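Local coordinates for chromosome partition protein Smc (Pyrococcus furiosus, PDB 3KTA), which is probably required for chromosome condensation and partitioning, its N-terminal piece, present here, forming with the C-terminal one an ABC-type ATPase that binds and hydrolyses ATP, at residues K78-A83 with R104-D109; G11-G16 with I42-L47; P2-L7 with I84-E89; L7-F12 with V20-S25. One frame throughout, in Å; residues are numbered along the deposited sequence.

Contact 1 of 4, residues K78-A83 with R104-D109; sequences KYAEVA and RRVYPD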
# COMPACT_ATOMS: atom_id res chain seq x y z
N LYS A 78 -18.11 21.56 -5.59
CA LYS A 78 -18.27 22.44 -4.43
C LYS A 78 -17.39 21.99 -3.25
O LYS A 78 -17.14 22.74 -2.31
CB LYS A 78 -19.75 22.53 -4.02
CG LYS A 78 -20.67 23.14 -5.09
CD LYS A 78 -22.13 23.24 -4.63
CE LYS A 78 -23.02 23.85 -5.72
NZ LYS A 78 -24.43 24.11 -5.28
N TYR A 79 -16.92 20.75 -3.33
CA TYR A 79 -15.99 20.19 -2.35
C TYR A 79 -15.58 18.81 -2.85
O TYR A 79 -16.12 18.33 -3.83
CB TYR A 79 -16.69 20.02 -1.00
CG TYR A 79 -18.01 19.31 -1.13
CD1 TYR A 79 -19.20 20.02 -1.11
CD2 TYR A 79 -18.06 17.94 -1.31
CE1 TYR A 79 -20.40 19.38 -1.23
CE2 TYR A 79 -19.25 17.29 -1.44
CZ TYR A 79 -20.43 18.01 -1.40
OH TYR A 79 -21.62 17.36 -1.54
N ALA A 80 -14.63 18.19 -2.15
CA ALA A 80 -14.25 16.80 -2.44
C ALA A 80 -14.65 15.93 -1.26
O ALA A 80 -14.41 16.29 -0.11
CB ALA A 80 -12.76 16.71 -2.70
N GLU A 81 -15.24 14.78 -1.54
CA GLU A 81 -15.63 13.87 -0.48
C GLU A 81 -15.26 12.41 -0.78
O GLU A 81 -15.45 11.93 -1.89
CB GLU A 81 -17.13 13.97 -0.24
CG GLU A 81 -17.67 13.00 0.79
CD GLU A 81 -19.14 13.24 1.06
OE1 GLU A 81 -19.47 14.27 1.69
OE2 GLU A 81 -19.96 12.42 0.62
N VAL A 82 -14.75 11.72 0.23
CA VAL A 82 -14.50 10.29 0.12
C VAL A 82 -15.15 9.59 1.30
O VAL A 82 -15.04 10.05 2.44
CB VAL A 82 -12.99 9.98 0.11
CG1 VAL A 82 -12.74 8.46 0.03
CG2 VAL A 82 -12.32 10.69 -1.07
N ALA A 83 -15.85 8.50 1.01
CA ALA A 83 -16.34 7.60 2.05
C ALA A 83 -15.66 6.25 1.90
O ALA A 83 -15.54 5.73 0.78
CB ALA A 83 -17.85 7.45 1.98
N ARG A 104 -14.84 11.80 4.78
CA ARG A 104 -14.16 13.08 4.91
C ARG A 104 -14.56 13.96 3.74
O ARG A 104 -14.57 13.52 2.58
CB ARG A 104 -12.64 12.92 4.92
CG ARG A 104 -11.91 14.22 5.16
CD ARG A 104 -10.41 14.06 5.00
NE ARG A 104 -9.69 15.32 5.16
CZ ARG A 104 -8.36 15.42 5.17
NH1 ARG A 104 -7.62 14.33 5.01
NH2 ARG A 104 -7.77 16.61 5.32
N ARG A 105 -14.87 15.22 4.04
CA ARG A 105 -15.21 16.17 2.99
C ARG A 105 -14.31 17.39 3.17
O ARG A 105 -14.18 17.91 4.28
CB ARG A 105 -16.69 16.56 3.10
CG ARG A 105 -17.14 17.60 2.11
CD ARG A 105 -18.59 18.00 2.36
NE ARG A 105 -19.54 16.93 2.08
CZ ARG A 105 -20.86 17.09 2.16
NH1 ARG A 105 -21.36 18.26 2.51
NH2 ARG A 105 -21.68 16.08 1.89
N VAL A 106 -13.67 17.85 2.10
CA VAL A 106 -12.87 19.07 2.16
C VAL A 106 -13.50 20.15 1.28
O VAL A 106 -13.95 19.87 0.18
CB VAL A 106 -11.41 18.84 1.72
CG1 VAL A 106 -11.35 18.42 0.26
CG2 VAL A 106 -10.59 20.10 1.95
N TYR A 107 -13.51 21.37 1.79
CA TYR A 107 -14.10 22.50 1.08
C TYR A 107 -13.05 23.38 0.43
O TYR A 107 -11.87 23.30 0.76
CB TYR A 107 -14.95 23.33 2.05
CG TYR A 107 -16.22 22.63 2.46
CD1 TYR A 107 -16.25 21.80 3.57
CD2 TYR A 107 -17.38 22.79 1.72
CE1 TYR A 107 -17.42 21.15 3.94
CE2 TYR A 107 -18.55 22.16 2.08
CZ TYR A 107 -18.56 21.34 3.19
OH TYR A 107 -19.74 20.71 3.54
N PRO A 108 -13.48 24.25 -0.51
CA PRO A 108 -12.54 25.14 -1.20
C PRO A 108 -11.67 25.97 -0.26
O PRO A 108 -10.58 26.38 -0.66
CB PRO A 108 -13.45 26.02 -2.04
CG PRO A 108 -14.64 25.18 -2.31
CD PRO A 108 -14.83 24.33 -1.08
N ASP A 109 -12.12 26.22 0.96
CA ASP A 109 -11.33 27.02 1.90
C ASP A 109 -10.32 26.20 2.70
O ASP A 109 -9.55 26.74 3.48
CB ASP A 109 -12.23 27.82 2.84
CG ASP A 109 -13.14 26.95 3.67
OD1 ASP A 109 -12.82 25.76 3.85
OD2 ASP A 109 -14.19 27.45 4.13

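Contact 2 of 4, residues G11-G16 with I42-L47; sequences GFKSYG and IGDAIL. With AP5 (bis(adenosine)-5'-pentaphosphate), chain E.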
# COMPACT_ATOMS: atom_id res chain seq x y z
N GLY A 11 -16.41 14.34 -6.35
CA GLY A 11 -15.66 15.57 -6.54
C GLY A 11 -14.20 15.42 -6.16
O GLY A 11 -13.52 16.40 -5.84
N PHE A 12 -13.71 14.18 -6.19
CA PHE A 12 -12.36 13.91 -5.74
C PHE A 12 -11.37 13.72 -6.89
O PHE A 12 -11.52 12.80 -7.69
CB PHE A 12 -12.33 12.67 -4.82
CG PHE A 12 -10.99 12.44 -4.21
CD1 PHE A 12 -10.62 13.09 -3.05
CD2 PHE A 12 -10.06 11.60 -4.83
CE1 PHE A 12 -9.38 12.92 -2.50
CE2 PHE A 12 -8.80 11.42 -4.28
CZ PHE A 12 -8.46 12.06 -3.11
N LYS A 13 -10.38 14.60 -6.94
CA LYS A 13 -9.37 14.63 -8.00
C LYS A 13 -9.99 14.40 -9.38
O LYS A 13 -10.90 15.12 -9.77
CB LYS A 13 -8.21 13.68 -7.68
CG LYS A 13 -7.53 14.03 -6.36
CD LYS A 13 -6.24 13.25 -6.11
CE LYS A 13 -5.11 13.81 -6.92
NZ LYS A 13 -3.77 13.34 -6.47
N SER A 14 -9.49 13.44 -10.15
CA SER A 14 -9.97 13.26 -11.52
C SER A 14 -11.34 12.56 -11.68
O SER A 14 -11.79 12.32 -12.80
CB SER A 14 -8.93 12.47 -12.32
OG SER A 14 -8.72 11.19 -11.72
N TYR A 15 -12.01 12.24 -10.58
CA TYR A 15 -13.20 11.38 -10.66
C TYR A 15 -14.56 12.04 -10.93
O TYR A 15 -15.58 11.35 -11.07
CB TYR A 15 -13.25 10.37 -9.50
CG TYR A 15 -12.30 9.23 -9.78
CD1 TYR A 15 -12.71 8.13 -10.53
CD2 TYR A 15 -10.98 9.29 -9.38
CE1 TYR A 15 -11.82 7.09 -10.83
CE2 TYR A 15 -10.09 8.29 -9.68
CZ TYR A 15 -10.51 7.19 -10.41
OH TYR A 15 -9.62 6.19 -10.70
N GLY A 16 -14.54 13.37 -11.08
CA GLY A 16 -15.71 14.09 -11.54
C GLY A 16 -16.68 14.45 -10.44
O GLY A 16 -16.43 14.16 -9.27
N ILE A 42 -6.89 6.85 -6.80
CA ILE A 42 -7.65 5.96 -5.91
C ILE A 42 -6.89 5.74 -4.60
O ILE A 42 -7.48 5.77 -3.52
CB ILE A 42 -7.96 4.61 -6.58
CG1 ILE A 42 -8.80 4.83 -7.84
CG2 ILE A 42 -8.63 3.66 -5.59
CD1 ILE A 42 -9.04 3.55 -8.62
N GLY A 43 -5.59 5.50 -4.69
CA GLY A 43 -4.75 5.47 -3.51
C GLY A 43 -4.83 6.76 -2.73
O GLY A 43 -4.87 6.75 -1.50
N ASP A 44 -4.85 7.89 -3.44
CA ASP A 44 -4.91 9.17 -2.74
C ASP A 44 -6.24 9.34 -2.00
O ASP A 44 -6.28 9.98 -0.94
CB ASP A 44 -4.68 10.34 -3.70
CG ASP A 44 -3.28 10.34 -4.28
OD1 ASP A 44 -2.36 9.85 -3.60
OD2 ASP A 44 -3.11 10.83 -5.42
N ALA A 45 -7.30 8.75 -2.54
CA ALA A 45 -8.61 8.78 -1.87
C ALA A 45 -8.53 8.07 -0.53
O ALA A 45 -9.12 8.50 0.46
CB ALA A 45 -9.69 8.16 -2.77
N ILE A 46 -7.77 6.98 -0.49
CA ILE A 46 -7.56 6.25 0.75
C ILE A 46 -6.74 7.07 1.75
O ILE A 46 -7.12 7.18 2.92
CB ILE A 46 -6.91 4.88 0.49
CG1 ILE A 46 -7.85 4.03 -0.37
CG2 ILE A 46 -6.54 4.19 1.83
CD1 ILE A 46 -7.21 2.75 -0.89
N LEU A 47 -5.63 7.65 1.30
CA LEU A 47 -4.84 8.52 2.17
C LEU A 47 -5.70 9.64 2.76
O LEU A 47 -5.61 9.98 3.96
CB LEU A 47 -3.69 9.16 1.38
CG LEU A 47 -2.60 8.20 0.90
CD1 LEU A 47 -1.53 8.97 0.13
CD2 LEU A 47 -2.00 7.48 2.07
PA AP5 E . 3.11 11.79 -14.90
O1A AP5 E . 3.01 12.05 -16.39
O2A AP5 E . 2.91 13.05 -14.08
O3A AP5 E . 2.00 10.73 -14.38
PB AP5 E . 1.56 9.45 -15.22
O1B AP5 E . 2.77 8.85 -15.92
O2B AP5 E . 0.38 9.71 -16.11
O3B AP5 E . 1.15 8.65 -13.88
PG AP5 E . 0.43 7.26 -13.95
O1G AP5 E . 0.75 6.59 -15.28
O2G AP5 E . 0.93 6.48 -12.77
O3G AP5 E . -1.09 7.68 -13.96
PD AP5 E . -2.26 7.24 -12.99
O1D AP5 E . -3.18 6.29 -13.69
O2D AP5 E . -1.78 6.79 -11.64
O3D AP5 E . -3.02 8.67 -12.90
PE AP5 E . -3.21 9.57 -11.57
O1E AP5 E . -4.07 8.78 -10.61
O2E AP5 E . -1.90 10.05 -11.06
O5F AP5 E . 4.48 11.04 -14.53
C5F AP5 E . 5.72 11.70 -14.33
C4F AP5 E . 6.84 10.71 -14.01
O4F AP5 E . 6.70 10.26 -12.67
C3F AP5 E . 6.80 9.45 -14.87
O3F AP5 E . 8.09 8.86 -14.89
C2F AP5 E . 5.89 8.54 -14.08
O2F AP5 E . 6.17 7.18 -14.32
C1F AP5 E . 6.19 8.93 -12.64
N9A AP5 E . 4.98 8.98 -11.80
C8A AP5 E . 3.68 9.02 -12.22
N7A AP5 E . 2.89 9.09 -11.13
C5A AP5 E . 3.66 9.09 -10.03
C6A AP5 E . 3.36 9.13 -8.67
N6A AP5 E . 2.09 9.04 -8.26
N1A AP5 E . 4.39 9.10 -7.76
C2A AP5 E . 5.70 9.05 -8.19
N3A AP5 E . 6.00 9.01 -9.53
C4A AP5 E . 4.99 9.02 -10.44
O5J AP5 E . -4.12 10.72 -12.21
C5J AP5 E . -3.54 11.82 -12.89
C4J AP5 E . -4.68 12.65 -13.46
O4J AP5 E . -5.47 13.14 -12.38
C3J AP5 E . -4.15 13.87 -14.22
O3J AP5 E . -4.83 13.96 -15.45
C2J AP5 E . -4.54 15.01 -13.31
O2J AP5 E . -4.70 16.23 -14.01
C1J AP5 E . -5.81 14.48 -12.67
N9B AP5 E . -6.14 15.27 -11.48
C8B AP5 E . -5.46 15.39 -10.30
N7B AP5 E . -6.13 16.26 -9.50
C5B AP5 E . -7.22 16.68 -10.18
C6B AP5 E . -8.25 17.56 -9.86
N6B AP5 E . -8.21 18.27 -8.74
N1B AP5 E . -9.24 17.78 -10.79
C2B AP5 E . -9.23 17.16 -12.02
N3B AP5 E . -8.21 16.29 -12.33
C4B AP5 E . -7.23 16.07 -11.42

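Contact 3 of 4, residues P2-L7 with I84-E89; sequences PYIEKL and IYFNNE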
# COMPACT_ATOMS: atom_id res chain seq x y z
N PRO A 2 -10.02 -5.89 9.99
CA PRO A 2 -11.05 -5.37 9.08
C PRO A 2 -10.53 -5.31 7.65
O PRO A 2 -9.34 -5.54 7.42
CB PRO A 2 -11.30 -3.95 9.60
CG PRO A 2 -10.69 -3.91 10.98
CD PRO A 2 -9.54 -4.86 10.93
N TYR A 3 -11.40 -5.02 6.69
CA TYR A 3 -10.94 -4.82 5.32
C TYR A 3 -11.86 -3.86 4.61
O TYR A 3 -12.99 -3.63 5.06
CB TYR A 3 -10.84 -6.13 4.54
CG TYR A 3 -12.11 -6.93 4.42
CD1 TYR A 3 -12.44 -7.90 5.37
CD2 TYR A 3 -12.97 -6.74 3.34
CE1 TYR A 3 -13.60 -8.65 5.25
CE2 TYR A 3 -14.14 -7.50 3.22
CZ TYR A 3 -14.44 -8.44 4.18
OH TYR A 3 -15.59 -9.18 4.04
N ILE A 4 -11.38 -3.31 3.51
CA ILE A 4 -12.12 -2.32 2.76
C ILE A 4 -13.14 -2.97 1.82
O ILE A 4 -12.78 -3.78 0.96
CB ILE A 4 -11.18 -1.41 1.94
CG1 ILE A 4 -10.12 -0.78 2.85
CG2 ILE A 4 -11.99 -0.34 1.18
CD1 ILE A 4 -9.00 -0.06 2.06
N GLU A 5 -14.41 -2.66 2.01
CA GLU A 5 -15.43 -3.18 1.11
C GLU A 5 -15.51 -2.32 -0.15
O GLU A 5 -15.55 -2.84 -1.27
CB GLU A 5 -16.78 -3.29 1.84
CG GLU A 5 -16.70 -4.31 2.95
CD GLU A 5 -18.03 -4.70 3.52
OE1 GLU A 5 -18.81 -3.79 3.87
OE2 GLU A 5 -18.28 -5.93 3.63
N LYS A 6 -15.49 -1.01 0.04
CA LYS A 6 -15.57 -0.09 -1.09
C LYS A 6 -15.20 1.33 -0.69
O LYS A 6 -15.20 1.68 0.50
CB LYS A 6 -16.98 -0.08 -1.69
CG LYS A 6 -18.06 0.47 -0.74
CD LYS A 6 -19.42 0.49 -1.42
CE LYS A 6 -20.48 1.05 -0.47
NZ LYS A 6 -21.84 1.09 -1.09
N LEU A 7 -14.89 2.14 -1.71
CA LEU A 7 -14.80 3.59 -1.60
C LEU A 7 -15.93 4.24 -2.39
O LEU A 7 -16.40 3.71 -3.40
CB LEU A 7 -13.49 4.10 -2.21
CG LEU A 7 -12.19 3.75 -1.52
CD1 LEU A 7 -11.03 4.01 -2.47
CD2 LEU A 7 -12.03 4.57 -0.24
N ILE A 84 -15.22 5.68 3.01
CA ILE A 84 -14.61 4.37 2.99
C ILE A 84 -15.44 3.42 3.87
O ILE A 84 -15.83 3.77 4.99
CB ILE A 84 -13.12 4.43 3.41
CG1 ILE A 84 -12.44 3.06 3.20
CG2 ILE A 84 -12.96 4.92 4.87
CD1 ILE A 84 -10.91 3.12 3.32
N TYR A 85 -15.76 2.25 3.33
CA TYR A 85 -16.60 1.27 4.04
C TYR A 85 -15.74 0.08 4.46
O TYR A 85 -15.22 -0.65 3.60
CB TYR A 85 -17.75 0.81 3.13
CG TYR A 85 -18.75 1.91 2.82
CD1 TYR A 85 -18.40 2.98 2.00
CD2 TYR A 85 -20.02 1.90 3.36
CE1 TYR A 85 -19.30 4.01 1.72
CE2 TYR A 85 -20.93 2.92 3.10
CZ TYR A 85 -20.56 3.97 2.28
OH TYR A 85 -21.46 4.98 2.00
N PHE A 86 -15.57 -0.11 5.76
CA PHE A 86 -14.81 -1.25 6.27
C PHE A 86 -15.73 -2.36 6.73
O PHE A 86 -16.69 -2.12 7.48
CB PHE A 86 -13.95 -0.85 7.46
CG PHE A 86 -12.72 -0.08 7.09
CD1 PHE A 86 -12.70 1.31 7.18
CD2 PHE A 86 -11.57 -0.75 6.69
CE1 PHE A 86 -11.55 2.03 6.86
CE2 PHE A 86 -10.41 -0.04 6.37
CZ PHE A 86 -10.41 1.34 6.45
N ASN A 87 -15.42 -3.58 6.34
CA ASN A 87 -15.99 -4.73 7.03
C ASN A 87 -15.31 -4.89 8.40
O ASN A 87 -14.08 -4.95 8.48
CB ASN A 87 -15.84 -5.99 6.19
CG ASN A 87 -16.51 -7.18 6.83
OD1 ASN A 87 -16.10 -7.63 7.90
ND2 ASN A 87 -17.54 -7.71 6.18
N ASN A 88 -16.11 -4.92 9.46
CA ASN A 88 -15.61 -5.01 10.83
C ASN A 88 -16.20 -6.21 11.55
O ASN A 88 -16.34 -6.21 12.78
CB ASN A 88 -15.93 -3.73 11.63
CG ASN A 88 -15.20 -3.66 12.97
OD1 ASN A 88 -14.00 -3.92 13.05
ND2 ASN A 88 -15.92 -3.30 14.03
N GLU A 89 -16.55 -7.25 10.80
CA GLU A 89 -17.02 -8.47 11.46
C GLU A 89 -15.99 -9.02 12.44
O GLU A 89 -16.35 -9.68 13.43
CB GLU A 89 -17.39 -9.52 10.43
CG GLU A 89 -18.60 -9.18 9.61
CD GLU A 89 -18.87 -10.22 8.56
OE1 GLU A 89 -18.80 -11.42 8.89
OE2 GLU A 89 -19.15 -9.85 7.40
O HOH W 1 -23.28 3.29 0.61

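Contact 4 of 4, residues L7-F12 with V20-S25; sequences LELKGF and VVIPFS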
# COMPACT_ATOMS: atom_id res chain seq x y z
N LEU A 7 -14.89 2.14 -1.71
CA LEU A 7 -14.80 3.59 -1.60
C LEU A 7 -15.93 4.24 -2.39
O LEU A 7 -16.40 3.71 -3.40
CB LEU A 7 -13.49 4.10 -2.21
CG LEU A 7 -12.19 3.75 -1.52
CD1 LEU A 7 -11.03 4.01 -2.47
CD2 LEU A 7 -12.03 4.57 -0.24
N GLU A 8 -16.34 5.41 -1.93
CA GLU A 8 -17.24 6.28 -2.68
C GLU A 8 -16.56 7.65 -2.82
O GLU A 8 -16.24 8.28 -1.81
CB GLU A 8 -18.60 6.41 -1.98
CG GLU A 8 -19.44 5.16 -2.13
CD GLU A 8 -20.74 5.21 -1.36
OE1 GLU A 8 -20.93 6.16 -0.57
OE2 GLU A 8 -21.54 4.27 -1.52
N LEU A 9 -16.32 8.07 -4.06
CA LEU A 9 -15.66 9.34 -4.35
C LEU A 9 -16.65 10.31 -4.96
O LEU A 9 -17.33 9.96 -5.92
CB LEU A 9 -14.53 9.13 -5.36
CG LEU A 9 -13.19 8.59 -4.85
CD1 LEU A 9 -13.34 7.24 -4.19
CD2 LEU A 9 -12.19 8.50 -6.02
N LYS A 10 -16.70 11.52 -4.44
CA LYS A 10 -17.49 12.58 -5.06
C LYS A 10 -16.68 13.87 -5.13
O LYS A 10 -16.28 14.43 -4.10
CB LYS A 10 -18.79 12.82 -4.28
CG LYS A 10 -19.64 13.94 -4.90
CD LYS A 10 -20.89 14.25 -4.09
CE LYS A 10 -21.59 15.47 -4.67
NZ LYS A 10 -22.78 15.87 -3.88
N GLY A 11 -16.41 14.34 -6.35
CA GLY A 11 -15.66 15.57 -6.54
C GLY A 11 -14.20 15.42 -6.16
O GLY A 11 -13.52 16.40 -5.84
N PHE A 12 -13.71 14.18 -6.19
CA PHE A 12 -12.36 13.91 -5.74
C PHE A 12 -11.37 13.72 -6.89
O PHE A 12 -11.52 12.80 -7.69
CB PHE A 12 -12.33 12.67 -4.82
CG PHE A 12 -10.99 12.44 -4.21
CD1 PHE A 12 -10.62 13.09 -3.05
CD2 PHE A 12 -10.06 11.60 -4.83
CE1 PHE A 12 -9.38 12.92 -2.50
CE2 PHE A 12 -8.80 11.42 -4.28
CZ PHE A 12 -8.46 12.06 -3.11
N VAL A 20 -18.75 8.21 -7.41
CA VAL A 20 -18.13 7.05 -8.03
C VAL A 20 -17.96 5.97 -6.95
O VAL A 20 -17.39 6.25 -5.90
CB VAL A 20 -16.72 7.40 -8.60
CG1 VAL A 20 -15.97 6.15 -9.04
CG2 VAL A 20 -16.82 8.37 -9.77
N VAL A 21 -18.46 4.76 -7.20
CA VAL A 21 -18.30 3.62 -6.29
C VAL A 21 -17.16 2.72 -6.76
O VAL A 21 -17.14 2.31 -7.92
CB VAL A 21 -19.59 2.77 -6.20
CG1 VAL A 21 -19.38 1.55 -5.31
CG2 VAL A 21 -20.75 3.62 -5.70
N ILE A 22 -16.23 2.41 -5.87
CA ILE A 22 -15.11 1.54 -6.21
C ILE A 22 -15.03 0.38 -5.23
O ILE A 22 -14.62 0.58 -4.08
CB ILE A 22 -13.79 2.31 -6.19
CG1 ILE A 22 -13.88 3.58 -7.05
CG2 ILE A 22 -12.63 1.40 -6.65
CD1 ILE A 22 -12.61 4.42 -7.04
N PRO A 23 -15.42 -0.83 -5.66
CA PRO A 23 -15.47 -2.00 -4.78
C PRO A 23 -14.16 -2.76 -4.80
O PRO A 23 -13.46 -2.73 -5.82
CB PRO A 23 -16.55 -2.86 -5.43
CG PRO A 23 -16.40 -2.58 -6.89
CD PRO A 23 -15.83 -1.17 -7.03
N PHE A 24 -13.85 -3.43 -3.70
CA PHE A 24 -12.63 -4.23 -3.60
C PHE A 24 -12.92 -5.65 -3.14
O PHE A 24 -13.86 -5.89 -2.37
CB PHE A 24 -11.65 -3.60 -2.62
CG PHE A 24 -11.20 -2.24 -3.02
CD1 PHE A 24 -10.25 -2.08 -4.02
CD2 PHE A 24 -11.74 -1.12 -2.42
CE1 PHE A 24 -9.84 -0.81 -4.41
CE2 PHE A 24 -11.32 0.16 -2.81
CZ PHE A 24 -10.38 0.31 -3.80
N SER A 25 -12.13 -6.61 -3.61
CA SER A 25 -12.18 -7.96 -3.05
C SER A 25 -11.62 -7.94 -1.63
O SER A 25 -10.72 -7.17 -1.34
CB SER A 25 -11.33 -8.91 -3.90
OG SER A 25 -11.21 -10.17 -3.25

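Contact 1 of 4, residues K78-A83 with R104-D109
E81 OE1 is gripped side-on by two nitrogens of R105, NE at 2.7 Å and NH2 at 2.9 Å. The carboxylate lies at the guanidinium edge, nearly coplanar with it, and R103 adds a second positive partner to the same oxygen. One guanidinium face rests flat on the Y79 ring, planes 10° apart and R105 CZ 4.1 Å from the ring centroid, a stack with cation-pi character. R105 CD sits over the ring centre in a CH-pi contact; the bend of the arginine at chi3 (-68°) turns the head so that methylene and guanidinium cover the same face. At another point of its edge R105 NH1 donates almost straight to Y107 OH (3.1 Å, 167°), which fixes the rotation of the flat group. The Y79 hydroxyl is hydrogen-bonded to K10. In the backbone the strands pair antiparallel: A80 with V106 and V82 with R104 are hydrogen-bonded pairs, E81 with R105 a non-hydrogen-bonded one. On the sheet face opposite E81, A80 CB meets V106 CG1 at 3.7 Å. The hairpin of strands 80-87 and 99-106 lies inside the antiparallel sheet of the ATPase domain, between strands 3-10 and 112-116; V82 and V106 pack on helix 39-49, and R104 reaches back to the carbonyls of F48 and G52.

Contact 2 of 4, residues G11-G16 with I42-L47
K13 and D44 meet with their side chains crossing at about a right angle, the ammonium group coming down on the carboxylate from above its plane. The salt bridge is short, 2.8 Å from K13 NZ to D44 OD2, and both ends have further partners: R59 also pairs with D44, and the M58 carbonyl accepts from K13 NZ. A bend at chi3 (77°) swings the lysine head toward the helix, while its CE stays 3.7 Å from N7B of the adenine in bis(adenosine)-5'-pentaphosphate. K13 CG lies over one face of the neighbouring F12 ring, offset toward the rim. F12 itself, with CG anti to the backbone N (chi1 -174°), pushes its far end obliquely against the helix backbone, CZ 3.5 Å from A45 CA, and CE2 touches A45 CB at 3.7 Å. The helix here is the one that follows the Walker A P-loop of an ABC-type ATPase, and the loop 11-16 sets K13 and S14 beside one adenosine of the ligand: S14 CB is 3.5 Å from the ribose oxygen O4J. With an alanine at K13, D44 would probably be left with R59 alone of its two cations, and the loop without its ionic tie to the helix. Y15 crosses I42 at about a right angle, its OH packing 3.3 Å from I42 CG1; the hydrogen bond of that hydroxyl goes to the G38 carbonyl of the P-loop. S14 OG is hydrogen-bonded to N41 and to S146 of the neighbouring chain.

Contact 3 of 4, residues P2-L7 with I84-E89
I4 packs its CG1 against F86 CE2 at 3.6 Å, the two side chains side by side, and turns its CD1 to I84 CD1 at about a right angle. L7 CD2 closes the cluster on I84 CG1 at 3.8 Å. On the other face of the sheet K6 lays its extended chain over the Y85 ring: CE sits above the ring centre, 3.7 Å from the centroid, and NZ stands over the same face in a cation-pi contact. E8 holds the far ends of this pair, in a salt bridge with K6 NZ and a hydrogen bond with Y85 OH. E5 and K6 both face Y85 in a classic beta bulge that shifts the antiparallel register by one. Where strand 3-10 begins and strand 80-87 ends, the N87 amide stacks on Y3, planes 8° apart, with N87 CB 3.6 Å from the Y3 ring centroid. N87 ND2 donates in its own plane to E5 OE2 (3.2 Å) and to E89 OE2 (2.9 Å), bridging two carboxylates, while OD1 accepts from E89 N in an Asx turn. A leucine at N87 would probably leave both carboxylates without their shared donor and the turn without its acceptor. Strand 3-10 lies between strands 20-23 and 80-87, and the latter continues the sheet to 99-106; L7 and I84 pack on helix 39-49, and I4 on F89 of the neighbouring chain.

Contact 4 of 4, residues L7-F12 with V20-S25
L7 with I22 and L9 with V20 form antiparallel hydrogen-bonded pairs, the shortest of their four N-H...O bonds running from V20 N to L9 O at 2.7 Å, and E8 with V21 is the non-hydrogen-bonded pair between them. L7, L9, V20 and I22 point to one face. There L9 and I22 meet obliquely through their CD1 methyls, 4.1 Å apart. This beta hairpin brings strand 20-23 to the border of the antiparallel sheet of the ABC-type ATPase domain, where it is the outermost strand within the chain. With CG anti to the carbonyl carbon (chi1 -68°), the L7 branch reaches the edge of the F24 ring, near its plane, L7 CD1 lying 3.9 Å from F24 CE2. On the reverse face the E8 and V21 side chains lie side by side, E8 CG 4.1 Å from V21 CG2, and E8 CA approaches V20 O at 3.2 Å in a CA-H...O contact. I22 packs on I42 of helix 39-49 and on I137 of the neighbouring chain, while L9 and V20 both touch Y15.

In the fold
Contacts 1, 3 and 4 are successive joints of one antiparallel sheet: 4 pairs strand 3-10 with 20-23, 3 pairs it with 80-87, and 1 carries 80-87 on to 99-106. Contacts 3 and 4 share L7, and contacts 1 and 4 meet through backbone bonds, E81 N to K10 O and A83 O to E8 N, both 2.8 Å. Contact 2 joins the loop after strand 3-10 to helix 39-49; its centre is about 8 Å from that of contact 4 and about 17 Å from that of contact 3. It alone touches the bound ligand. The side chains of A80 (contact 1), L9 (contact 4) and L7 (contact 3) are about 8, 9 and 12 Å from it.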